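Local coordinates for protein folylpolyglutamate synthase (FolC) (PDB 6K8C) that probably adds glutamate to dihydropteroate and, successively, to tetrahydrofolate derivatives at the cost of ATP, making dihydrofolate and folylpolyglutamates, at residues P82-E86 with F87-F91; S120-E123 with Y124-L128; L277-P280 with N281-I284; V381-A384 with F385-Y389. One frame throughout, in Å; residues are numbered along the deposited sequence.

Interaction 1: P82-E86 with F87-F91; sequences PHVFE and FRERF
The carboxylate of E89 reaches back into the preceding loop and takes three backbone N-H groups in a row. OE1 accepts from V84 N at 2.7 Å, nearly straight at 171° and on the syn side, though well out of the carboxylate plane. OE2 holds two donors: F85 N, also syn, at 2.7 Å, and E86 N at 2.8 Å, which comes from above the plane. With water 1 as a further donor to OE2, the group is fixed in rotation, and the loop V84-E86 curls round the carboxylate, whose probable negative charge the three N-H groups would offset. The return bond from E89 N to E86 O, 3.2 Å long, closes the start of the 3-10 turn 87-90. Beside this, H83 lays one ring face over the backbone of F87, a CH-pi contact with CA 3.7 Å from the ring centroid. The same ring accepts at its edge: R90 NE points to H83 ND1 at 3.0 Å, within both the ring and the guanidinium plane although these are 66° apart, while P82 CA lies over one guanidinium face, offset toward its rim. The imidazole reaches this place because CG stands between the backbone N and the carbonyl carbon (chi1 62°). On the outer side, R88 NE makes a salt bridge to E86 OE1 at 2.9 Å; water 2 accepts from R88 NH1 and donates weakly to the same oxygen. The loop links strand 76-79 to strand 91-93; H83 and R90 pack on Y121 of helix 121-132, F87 on helix 100-110, and F85 on strand 276-279.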
loop_
_atom_site.group_PDB
_atom_site.type_symbol
_atom_site.label_atom_id
_atom_site.label_comp_id
_atom_site.label_asym_id
_atom_site.label_seq_id
_atom_site.Cartn_x
_atom_site.Cartn_y
_atom_site.Cartn_z
ATOM N N PRO A 82 4.114 -2.888 -2.549
ATOM C CA PRO A 82 5.382 -3.591 -2.358
ATOM C C PRO A 82 6.002 -3.163 -1.040
ATOM O O PRO A 82 5.271 -2.954 -0.081
ATOM C CB PRO A 82 6.219 -3.134 -3.552
ATOM C CG PRO A 82 5.763 -1.721 -3.777
ATOM C CD PRO A 82 4.296 -1.655 -3.340
ATOM N N HIS A 83 7.320 -3.017 -0.984
ATOM C CA HIS A 83 7.967 -2.535 0.223
ATOM C C HIS A 83 8.861 -1.353 -0.121
ATOM O O HIS A 83 9.227 -1.137 -1.278
ATOM C CB HIS A 83 8.768 -3.647 0.919
ATOM C CG HIS A 83 9.895 -4.194 0.100
ATOM N ND1 HIS A 83 9.787 -5.359 -0.629
ATOM C CD2 HIS A 83 11.163 -3.755 -0.079
ATOM C CE1 HIS A 83 10.935 -5.604 -1.236
ATOM N NE2 HIS A 83 11.788 -4.646 -0.916
ATOM N N VAL A 84 9.189 -0.569 0.903
ATOM C CA VAL A 84 10.035 0.605 0.725
ATOM C C VAL A 84 11.492 0.231 0.957
ATOM O O VAL A 84 12.338 0.403 0.073
ATOM C CB VAL A 84 9.619 1.743 1.672
ATOM C CG1 VAL A 84 10.535 2.944 1.477
ATOM C CG2 VAL A 84 8.163 2.121 1.445
ATOM N N PHE A 85 11.791 -0.269 2.153
ATOM C CA PHE A 85 13.156 -0.568 2.563
ATOM C C PHE A 85 13.438 -2.059 2.648
ATOM O O PHE A 85 14.437 -2.521 2.094
ATOM C CB PHE A 85 13.459 0.087 3.919
ATOM C CG PHE A 85 13.125 1.554 3.972
ATOM C CD1 PHE A 85 13.912 2.483 3.310
ATOM C CD2 PHE A 85 12.027 2.002 4.688
ATOM C CE1 PHE A 85 13.609 3.835 3.359
ATOM C CE2 PHE A 85 11.719 3.355 4.741
ATOM C CZ PHE A 85 12.514 4.270 4.073
ATOM N N GLU A 86 12.589 -2.828 3.333
ATOM C CA GLU A 86 12.826 -4.251 3.541
ATOM C C GLU A 86 11.603 -5.053 3.132
ATOM O O GLU A 86 10.465 -4.601 3.287
ATOM C CB GLU A 86 13.149 -4.593 5.005
ATOM C CG GLU A 86 14.217 -3.752 5.662
ATOM C CD GLU A 86 14.130 -3.823 7.173
ATOM O OE1 GLU A 86 13.933 -4.937 7.704
ATOM O OE2 GLU A 86 14.250 -2.770 7.831
ATOM N N PHE A 87 11.862 -6.270 2.644
ATOM C CA PHE A 87 10.795 -7.189 2.249
ATOM C C PHE A 87 9.813 -7.452 3.387
ATOM O O PHE A 87 8.608 -7.603 3.153
ATOM C CB PHE A 87 11.410 -8.512 1.765
ATOM C CG PHE A 87 10.396 -9.551 1.350
ATOM C CD1 PHE A 87 9.751 -9.462 0.126
ATOM C CD2 PHE A 87 10.101 -10.623 2.177
ATOM C CE1 PHE A 87 8.824 -10.415 -0.265
ATOM C CE2 PHE A 87 9.172 -11.585 1.792
ATOM C CZ PHE A 87 8.532 -11.478 0.569
ATOM N N ARG A 88 10.304 -7.527 4.628
ATOM C CA ARG A 88 9.410 -7.930 5.710
ATOM C C ARG A 88 8.365 -6.872 6.052
ATOM O O ARG A 88 7.447 -7.175 6.820
ATOM C CB ARG A 88 10.206 -8.300 6.964
ATOM C CG ARG A 88 10.886 -7.138 7.656
ATOM C CD ARG A 88 11.911 -7.660 8.652
ATOM N NE ARG A 88 12.432 -6.599 9.506
ATOM C CZ ARG A 88 12.193 -6.504 10.808
ATOM N NH1 ARG A 88 12.710 -5.501 11.503
ATOM N NH2 ARG A 88 11.441 -7.411 11.417
ATOM N N GLU A 89 8.479 -5.653 5.510
ATOM C CA GLU A 89 7.412 -4.657 5.648
ATOM C C GLU A 89 6.068 -5.188 5.174
ATOM O O GLU A 89 5.015 -4.713 5.619
ATOM C CB GLU A 89 7.740 -3.400 4.845
ATOM C CG GLU A 89 8.899 -2.584 5.343
ATOM C CD GLU A 89 9.358 -1.580 4.309
ATOM O OE1 GLU A 89 8.525 -1.144 3.470
ATOM O OE2 GLU A 89 10.551 -1.223 4.336
ATOM N N ARG A 90 6.084 -6.147 4.250
ATOM C CA ARG A 90 4.867 -6.671 3.655
ATOM C C ARG A 90 3.998 -7.432 4.645
ATOM O O ARG A 90 2.852 -7.748 4.311
ATOM C CB ARG A 90 5.230 -7.579 2.471
ATOM C CG ARG A 90 5.849 -6.813 1.292
ATOM C CD ARG A 90 6.581 -7.754 0.341
ATOM N NE ARG A 90 7.271 -7.021 -0.715
ATOM C CZ ARG A 90 6.841 -6.929 -1.966
ATOM N NH1 ARG A 90 5.721 -7.536 -2.329
ATOM N NH2 ARG A 90 7.541 -6.238 -2.861
ATOM N N PHE A 91 4.496 -7.721 5.847
ATOM C CA PHE A 91 3.775 -8.544 6.817
ATOM C C PHE A 91 3.725 -7.808 8.153
ATOM O O PHE A 91 4.695 -7.819 8.916
ATOM C CB PHE A 91 4.434 -9.916 6.961
ATOM C CG PHE A 91 4.851 -10.529 5.651
ATOM C CD1 PHE A 91 3.959 -11.292 4.912
ATOM C CD2 PHE A 91 6.143 -10.354 5.165
ATOM C CE1 PHE A 91 4.345 -11.876 3.706
ATOM C CE2 PHE A 91 6.532 -10.921 3.960
ATOM C CZ PHE A 91 5.630 -11.685 3.230
HETATM O O HOH W 1 11.621 -0.911 6.903
HETATM O O HOH W 2 15.305 -4.301 10.026
#

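Interaction 2: S120-E123 with Y124-L128; sequences SYFE and YATLL
A capping box opens helix 121-132, with S120 as its N-cap, and the helix then runs on through regular i to i+4 bonds: Y124 N to S120 O at 2.9 Å, A125 N to Y121 O at 3.1 Å and L127 N to E123 O at 3.1 Å. In the box, S120 OG accepts from E123 N at 3.1 Å, while E123 reaches back to take S120 N on OE1 at 2.9 Å, almost straight (173°) but from above the carboxylate plane. The reciprocal pair satisfies two N-H groups at the helix start, and the negative carboxylate there probably suits the helix dipole. The other carboxylate oxygen, E123 OE2, forms a salt bridge with R30 that ties the cap, part of the Mur ligase middle domain, to helix 28-41. One turn on, T126 OG1 lies over the F122 ring, offset toward its rim and 3.8 Å from CE2. With OG1 beside its own backbone N (chi1 -60°), the hydroxyl also comes within 3.0 Å of F122 O, while S151 OG is its hydrogen-bond partner outside the helix. Y124 swings out from the other flank, where its OH bonds to H107 and its ring meets F15 edge to face.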
loop_
_atom_site.group_PDB
_atom_site.type_symbol
_atom_site.label_atom_id
_atom_site.label_comp_id
_atom_site.label_asym_id
_atom_site.label_seq_id
_atom_site.Cartn_x
_atom_site.Cartn_y
_atom_site.Cartn_z
ATOM N N SER A 120 5.570 -17.542 -8.439
ATOM C CA SER A 120 6.165 -16.250 -8.728
ATOM C C SER A 120 6.565 -15.567 -7.420
ATOM O O SER A 120 6.206 -16.003 -6.324
ATOM C CB SER A 120 5.186 -15.366 -9.500
ATOM O OG SER A 120 4.186 -14.837 -8.636
ATOM N N TYR A 121 7.312 -14.470 -7.553
ATOM C CA TYR A 121 7.716 -13.687 -6.389
ATOM C C TYR A 121 6.514 -13.314 -5.522
ATOM O O TYR A 121 6.483 -13.600 -4.318
ATOM C CB TYR A 121 8.462 -12.438 -6.866
ATOM C CG TYR A 121 8.958 -11.505 -5.785
ATOM C CD1 TYR A 121 8.142 -10.502 -5.278
ATOM C CD2 TYR A 121 10.257 -11.603 -5.298
ATOM C CE1 TYR A 121 8.595 -9.638 -4.304
ATOM C CE2 TYR A 121 10.721 -10.740 -4.325
ATOM C CZ TYR A 121 9.885 -9.756 -3.833
ATOM O OH TYR A 121 10.339 -8.887 -2.869
ATOM N N PHE A 122 5.502 -12.696 -6.126
ATOM C CA PHE A 122 4.351 -12.253 -5.347
ATOM C C PHE A 122 3.513 -13.429 -4.863
ATOM O O PHE A 122 2.944 -13.367 -3.768
ATOM C CB PHE A 122 3.488 -11.291 -6.164
ATOM C CG PHE A 122 2.317 -10.731 -5.392
ATOM C CD1 PHE A 122 2.521 -9.816 -4.373
ATOM C CD2 PHE A 122 1.022 -11.144 -5.669
ATOM C CE1 PHE A 122 1.448 -9.305 -3.650
ATOM C CE2 PHE A 122 -0.052 -10.639 -4.951
ATOM C CZ PHE A 122 0.161 -9.719 -3.942
ATOM N N GLU A 123 3.433 -14.507 -5.651
ATOM C CA GLU A 123 2.716 -15.696 -5.199
ATOM C C GLU A 123 3.365 -16.298 -3.958
ATOM O O GLU A 123 2.667 -16.766 -3.049
ATOM C CB GLU A 123 2.634 -16.725 -6.334
ATOM C CG GLU A 123 1.666 -16.293 -7.446
ATOM C CD GLU A 123 1.809 -17.105 -8.716
ATOM O OE1 GLU A 123 2.714 -17.964 -8.793
ATOM O OE2 GLU A 123 1.004 -16.884 -9.641
ATOM N N TYR A 124 4.701 -16.285 -3.891
ATOM C CA TYR A 124 5.380 -16.797 -2.703
ATOM C C TYR A 124 5.144 -15.896 -1.495
ATOM O O TYR A 124 4.965 -16.387 -0.373
ATOM C CB TYR A 124 6.877 -16.946 -2.965
ATOM C CG TYR A 124 7.566 -17.810 -1.938
ATOM C CD1 TYR A 124 7.202 -19.144 -1.771
ATOM C CD2 TYR A 124 8.561 -17.294 -1.121
ATOM C CE1 TYR A 124 7.822 -19.939 -0.828
ATOM C CE2 TYR A 124 9.186 -18.084 -0.178
ATOM C CZ TYR A 124 8.811 -19.403 -0.035
ATOM O OH TYR A 124 9.429 -20.185 0.905
ATOM N N ALA A 125 5.164 -14.573 -1.701
ATOM C CA ALA A 125 4.830 -13.650 -0.618
ATOM C C ALA A 125 3.437 -13.934 -0.071
ATOM O O ALA A 125 3.216 -13.882 1.146
ATOM C CB ALA A 125 4.929 -12.203 -1.111
ATOM N N THR A 126 2.489 -14.249 -0.959
ATOM C CA THR A 126 1.131 -14.573 -0.530
ATOM C C THR A 126 1.112 -15.807 0.367
ATOM O O THR A 126 0.454 -15.813 1.413
ATOM C CB THR A 126 0.229 -14.773 -1.754
ATOM O OG1 THR A 126 0.207 -13.570 -2.535
ATOM C CG2 THR A 126 -1.199 -15.113 -1.334
ATOM N N LEU A 127 1.825 -16.868 -0.026
ATOM C CA LEU A 127 1.877 -18.062 0.815
ATOM C C LEU A 127 2.544 -17.765 2.149
ATOM O O LEU A 127 2.124 -18.289 3.187
ATOM C CB LEU A 127 2.618 -19.201 0.102
ATOM C CG LEU A 127 1.969 -19.804 -1.145
ATOM C CD1 LEU A 127 2.777 -21.023 -1.601
ATOM C CD2 LEU A 127 0.513 -20.184 -0.900
ATOM N N LEU A 128 3.595 -16.941 2.141
ATOM C CA LEU A 128 4.232 -16.556 3.393
ATOM C C LEU A 128 3.245 -15.837 4.309
ATOM O O LEU A 128 3.232 -16.067 5.525
ATOM C CB LEU A 128 5.451 -15.674 3.115
ATOM C CG LEU A 128 6.710 -16.357 2.574
ATOM C CD1 LEU A 128 7.724 -15.312 2.140
ATOM C CD2 LEU A 128 7.302 -17.299 3.613
#

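Interaction 3: L277-P280 with N281-I284; sequences LLSP and NILI
A tight antiparallel hairpin, strands 276-279 and 282-285 joined by a type I turn from S279 to I282, carries a classic beta bulge: L278 and S279 both face I282. I282 O draws in both of their N-H groups, each bond weak, L278 N at 2.9 Å but badly bent (122°) and S279 N at 3.4 Å but straight. I282 N returns a weak bond to S279 O, closing the turn. Within it S279 OG donates to N281 OD1 at 2.7 Å, in the carbonyl plane of the amide. S279 OG stands between its backbone N and carbonyl carbon (chi1 73°), which directs it to the amide. The apolar side chains divide around the bulge. L277 CD2 extends over the neighbouring strand to lie 3.4 Å from I282 O and 4.3 Å from L283 CB, whereas L278 CD2 meets I284 CD1 at 3.7 Å. L278 and I282 pack on Y389 and I284 on A382, both of helix 379-390, and L283 packs on helix 290-303. I282 O thus shares two N-H groups through weak bonds, while the short bond from S279 OG to N281 OD1, with N281 ND2 held by E371 O, fixes the rotation of the N281 amide.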
loop_
_atom_site.group_PDB
_atom_site.type_symbol
_atom_site.label_atom_id
_atom_site.label_comp_id
_atom_site.label_asym_id
_atom_site.label_seq_id
_atom_site.Cartn_x
_atom_site.Cartn_y
_atom_site.Cartn_z
ATOM N N LEU A 277 11.077 10.217 8.425
ATOM C CA LEU A 277 12.400 10.822 8.562
ATOM C C LEU A 277 13.428 9.704 8.554
ATOM O O LEU A 277 13.672 9.066 9.580
ATOM C CB LEU A 277 12.490 11.641 9.843
ATOM C CG LEU A 277 12.378 13.163 9.770
ATOM C CD1 LEU A 277 12.768 13.774 11.105
ATOM C CD2 LEU A 277 13.225 13.741 8.646
ATOM N N LEU A 278 14.027 9.447 7.388
ATOM C CA LEU A 278 15.094 8.451 7.311
ATOM C C LEU A 278 16.310 8.883 8.118
ATOM O O LEU A 278 16.989 8.047 8.725
ATOM C CB LEU A 278 15.484 8.214 5.852
ATOM C CG LEU A 278 16.586 7.186 5.578
ATOM C CD1 LEU A 278 16.097 5.781 5.886
ATOM C CD2 LEU A 278 17.065 7.282 4.139
ATOM N N SER A 279 16.588 10.175 8.141
ATOM C CA SER A 279 17.731 10.727 8.851
ATOM C C SER A 279 17.344 12.127 9.284
ATOM O O SER A 279 16.256 12.609 8.938
ATOM C CB SER A 279 18.980 10.731 7.961
ATOM O OG SER A 279 18.891 11.731 6.966
ATOM N N PRO A 280 18.186 12.805 10.072
ATOM C CA PRO A 280 17.840 14.184 10.455
ATOM C C PRO A 280 17.566 15.102 9.271
ATOM O O PRO A 280 16.816 16.076 9.421
ATOM C CB PRO A 280 19.065 14.649 11.250
ATOM C CG PRO A 280 19.627 13.403 11.819
ATOM C CD PRO A 280 19.364 12.315 10.818
ATOM N N ASN A 281 18.139 14.824 8.099
ATOM C CA ASN A 281 18.021 15.720 6.954
ATOM C C ASN A 281 17.356 15.075 5.742
ATOM O O ASN A 281 17.403 15.653 4.650
ATOM C CB ASN A 281 19.402 16.259 6.556
ATOM C CG ASN A 281 20.289 15.197 5.931
ATOM O OD1 ASN A 281 20.156 14.012 6.227
ATOM N ND2 ASN A 281 21.203 15.619 5.060
ATOM N N ILE A 282 16.739 13.901 5.885
ATOM C CA ILE A 282 16.083 13.243 4.758
ATOM C C ILE A 282 14.684 12.809 5.185
ATOM O O ILE A 282 14.533 11.952 6.067
ATOM C CB ILE A 282 16.886 12.051 4.224
ATOM C CG1 ILE A 282 18.260 12.507 3.731
ATOM C CG2 ILE A 282 16.145 11.383 3.071
ATOM C CD1 ILE A 282 19.178 11.353 3.391
ATOM N N LEU A 283 13.670 13.406 4.569
ATOM C CA LEU A 283 12.286 12.980 4.686
ATOM C C LEU A 283 11.925 12.179 3.440
ATOM O O LEU A 283 12.276 12.568 2.322
ATOM C CB LEU A 283 11.372 14.205 4.842
ATOM C CG LEU A 283 9.865 14.048 5.055
ATOM C CD1 LEU A 283 9.562 13.423 6.415
ATOM C CD2 LEU A 283 9.199 15.409 4.929
ATOM N N ILE A 284 11.240 11.050 3.632
ATOM C CA ILE A 284 10.930 10.122 2.549
ATOM C C ILE A 284 9.428 9.862 2.526
ATOM O O ILE A 284 8.811 9.648 3.575
ATOM C CB ILE A 284 11.701 8.792 2.700
ATOM C CG1 ILE A 284 13.187 8.998 2.415
ATOM C CG2 ILE A 284 11.138 7.737 1.761
ATOM C CD1 ILE A 284 13.937 7.705 2.136
#

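Interaction 4: V381-A384 with F385-Y389; sequences VANA and FYKRY
V381-Y389 is regular alpha helix, its i to i+4 bonds running from F385 N to V381 O (2.9 Å), Y386 N to A382 O (2.9 Å) and K387 N to N383 O (3.1 Å), then stretching to a weak 3.3 Å between R388 N and A384 O. N383 and K387, one turn apart, make the polar side-chain contact. The lysine bends at its second and third torsions (chi2 134°, chi3 138°), both displaced from full extension, and folds its chain back along the helix so that CD sits 3.2 Å from N383 O and 3.4 Å from N383 OD1. From there NZ gives OD1 a weak hydrogen bond of 3.4 Å, the two side chains meeting at a slant. The other end of the amide faces a different part of the protein: ND2 bonds to V84 O in the loop before strand 91-93. The amide is thus gripped at both its polar atoms, ND2 by the loop carbonyl and OD1 only weakly by the lysine. R388 keeps its aliphatic part against the preceding turn, CG 3.3 Å from A384 O, before its NH1 turns to weak bonds with F364 O and E365 O. F385 has one ring face covered by Y389 CB, offset toward the rim. Y386 meets F85 edge to face, in the same loop that receives N383. Toward the six-stranded sheet, A382 lies on I284, F385 on I282 and I284, and Y389 on I282, L278 and S279, while V381 and F385 pack on V375 of strand 373-376.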
loop_
_atom_site.group_PDB
_atom_site.type_symbol
_atom_site.label_atom_id
_atom_site.label_comp_id
_atom_site.label_asym_id
_atom_site.label_seq_id
_atom_site.Cartn_x
_atom_site.Cartn_y
_atom_site.Cartn_z
ATOM N N VAL A 381 10.702 5.597 -6.590
ATOM C CA VAL A 381 11.622 6.696 -6.308
ATOM C C VAL A 381 12.257 6.522 -4.934
ATOM O O VAL A 381 13.470 6.697 -4.768
ATOM C CB VAL A 381 10.893 8.047 -6.425
ATOM C CG1 VAL A 381 11.664 9.134 -5.696
ATOM C CG2 VAL A 381 10.700 8.421 -7.885
ATOM N N ALA A 382 11.454 6.158 -3.932
ATOM C CA ALA A 382 11.984 6.039 -2.578
ATOM C C ALA A 382 12.919 4.846 -2.456
ATOM O O ALA A 382 13.976 4.939 -1.821
ATOM C CB ALA A 382 10.842 5.924 -1.571
ATOM N N ASN A 383 12.547 3.713 -3.055
ATOM C CA ASN A 383 13.384 2.521 -2.941
ATOM C C ASN A 383 14.677 2.675 -3.737
ATOM O O ASN A 383 15.741 2.230 -3.291
ATOM C CB ASN A 383 12.609 1.287 -3.397
ATOM C CG ASN A 383 13.479 0.049 -3.466
ATOM O OD1 ASN A 383 13.968 -0.319 -4.532
ATOM N ND2 ASN A 383 13.688 -0.593 -2.321
ATOM N N ALA A 384 14.608 3.319 -4.906
ATOM C CA ALA A 384 15.815 3.543 -5.697
ATOM C C ALA A 384 16.738 4.552 -5.024
ATOM O O ALA A 384 17.966 4.402 -5.071
ATOM C CB ALA A 384 15.449 4.005 -7.108
ATOM N N PHE A 385 16.175 5.589 -4.399
ATOM C CA PHE A 385 17.000 6.489 -3.601
ATOM C C PHE A 385 17.679 5.738 -2.466
ATOM O O PHE A 385 18.865 5.945 -2.186
ATOM C CB PHE A 385 16.167 7.630 -3.018
ATOM C CG PHE A 385 16.911 8.425 -1.985
ATOM C CD1 PHE A 385 17.789 9.423 -2.370
ATOM C CD2 PHE A 385 16.776 8.141 -0.634
ATOM C CE1 PHE A 385 18.493 10.148 -1.429
ATOM C CE2 PHE A 385 17.481 8.859 0.310
ATOM C CZ PHE A 385 18.339 9.864 -0.086
ATOM N N TYR A 386 16.920 4.889 -1.772
ATOM C CA TYR A 386 17.441 4.214 -0.589
ATOM C C TYR A 386 18.625 3.321 -0.935
ATOM O O TYR A 386 19.576 3.207 -0.152
ATOM C CB TYR A 386 16.334 3.396 0.073
ATOM C CG TYR A 386 16.788 2.666 1.312
ATOM C CD1 TYR A 386 17.282 3.362 2.408
ATOM C CD2 TYR A 386 16.720 1.281 1.389
ATOM C CE1 TYR A 386 17.695 2.700 3.546
ATOM C CE2 TYR A 386 17.134 0.609 2.525
ATOM C CZ TYR A 386 17.621 1.323 3.601
ATOM O OH TYR A 386 18.036 0.662 4.736
ATOM N N LYS A 387 18.585 2.679 -2.103
ATOM C CA LYS A 387 19.694 1.823 -2.513
ATOM C C LYS A 387 20.949 2.646 -2.779
ATOM O O LYS A 387 22.043 2.290 -2.325
ATOM C CB LYS A 387 19.302 1.014 -3.748
ATOM C CG LYS A 387 18.520 -0.252 -3.428
ATOM C CD LYS A 387 17.314 -0.398 -4.341
ATOM C CE LYS A 387 17.140 -1.830 -4.813
ATOM N NZ LYS A 387 16.481 -1.894 -6.150
ATOM N N ARG A 388 20.807 3.759 -3.503
ATOM C CA ARG A 388 21.951 4.628 -3.761
ATOM C C ARG A 388 22.459 5.258 -2.472
ATOM O O ARG A 388 23.672 5.410 -2.283
ATOM C CB ARG A 388 21.567 5.701 -4.780
ATOM C CG ARG A 388 21.067 5.129 -6.103
ATOM C CD ARG A 388 20.699 6.209 -7.112
ATOM N NE ARG A 388 21.715 7.252 -7.219
ATOM C CZ ARG A 388 21.624 8.300 -8.031
ATOM N NH1 ARG A 388 22.596 9.203 -8.065
ATOM N NH2 ARG A 388 20.562 8.444 -8.814
ATOM N N TYR A 389 21.543 5.615 -1.570
ATOM C CA TYR A 389 21.924 6.149 -0.266
ATOM C C TYR A 389 22.641 5.097 0.570
ATOM O O TYR A 389 23.575 5.416 1.317
ATOM C CB TYR A 389 20.674 6.657 0.450
ATOM C CG TYR A 389 20.877 7.145 1.863
ATOM C CD1 TYR A 389 21.440 8.387 2.116
ATOM C CD2 TYR A 389 20.472 6.375 2.945
ATOM C CE1 TYR A 389 21.614 8.843 3.409
ATOM C CE2 TYR A 389 20.643 6.822 4.243
ATOM C CZ TYR A 389 21.211 8.057 4.468
ATOM O OH TYR A 389 21.383 8.509 5.756
#

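Along the chain the four contacts come in numerical order, none enclosing another. Interactions 1 and 2 belong to the Mur ligase middle domain, their centres about 13 Å apart, and meet through Y121 and A125 of helix 121-132. Interaction 3 lies in the glutamate ligase domain, and interaction 4, centred about 12 Å away, is the helix laid on its sheet. The loop of interaction 1 touches both: F85 reaches L278 and I284, and V84 and F85 meet helix 379-390. Interaction 2 stays about 17 Å from interaction 3 and 9 Å from interaction 4 at the nearest atoms. The 82-91 loop thus forms part of the interface between the middle-domain and glutamate-ligase-domain regions.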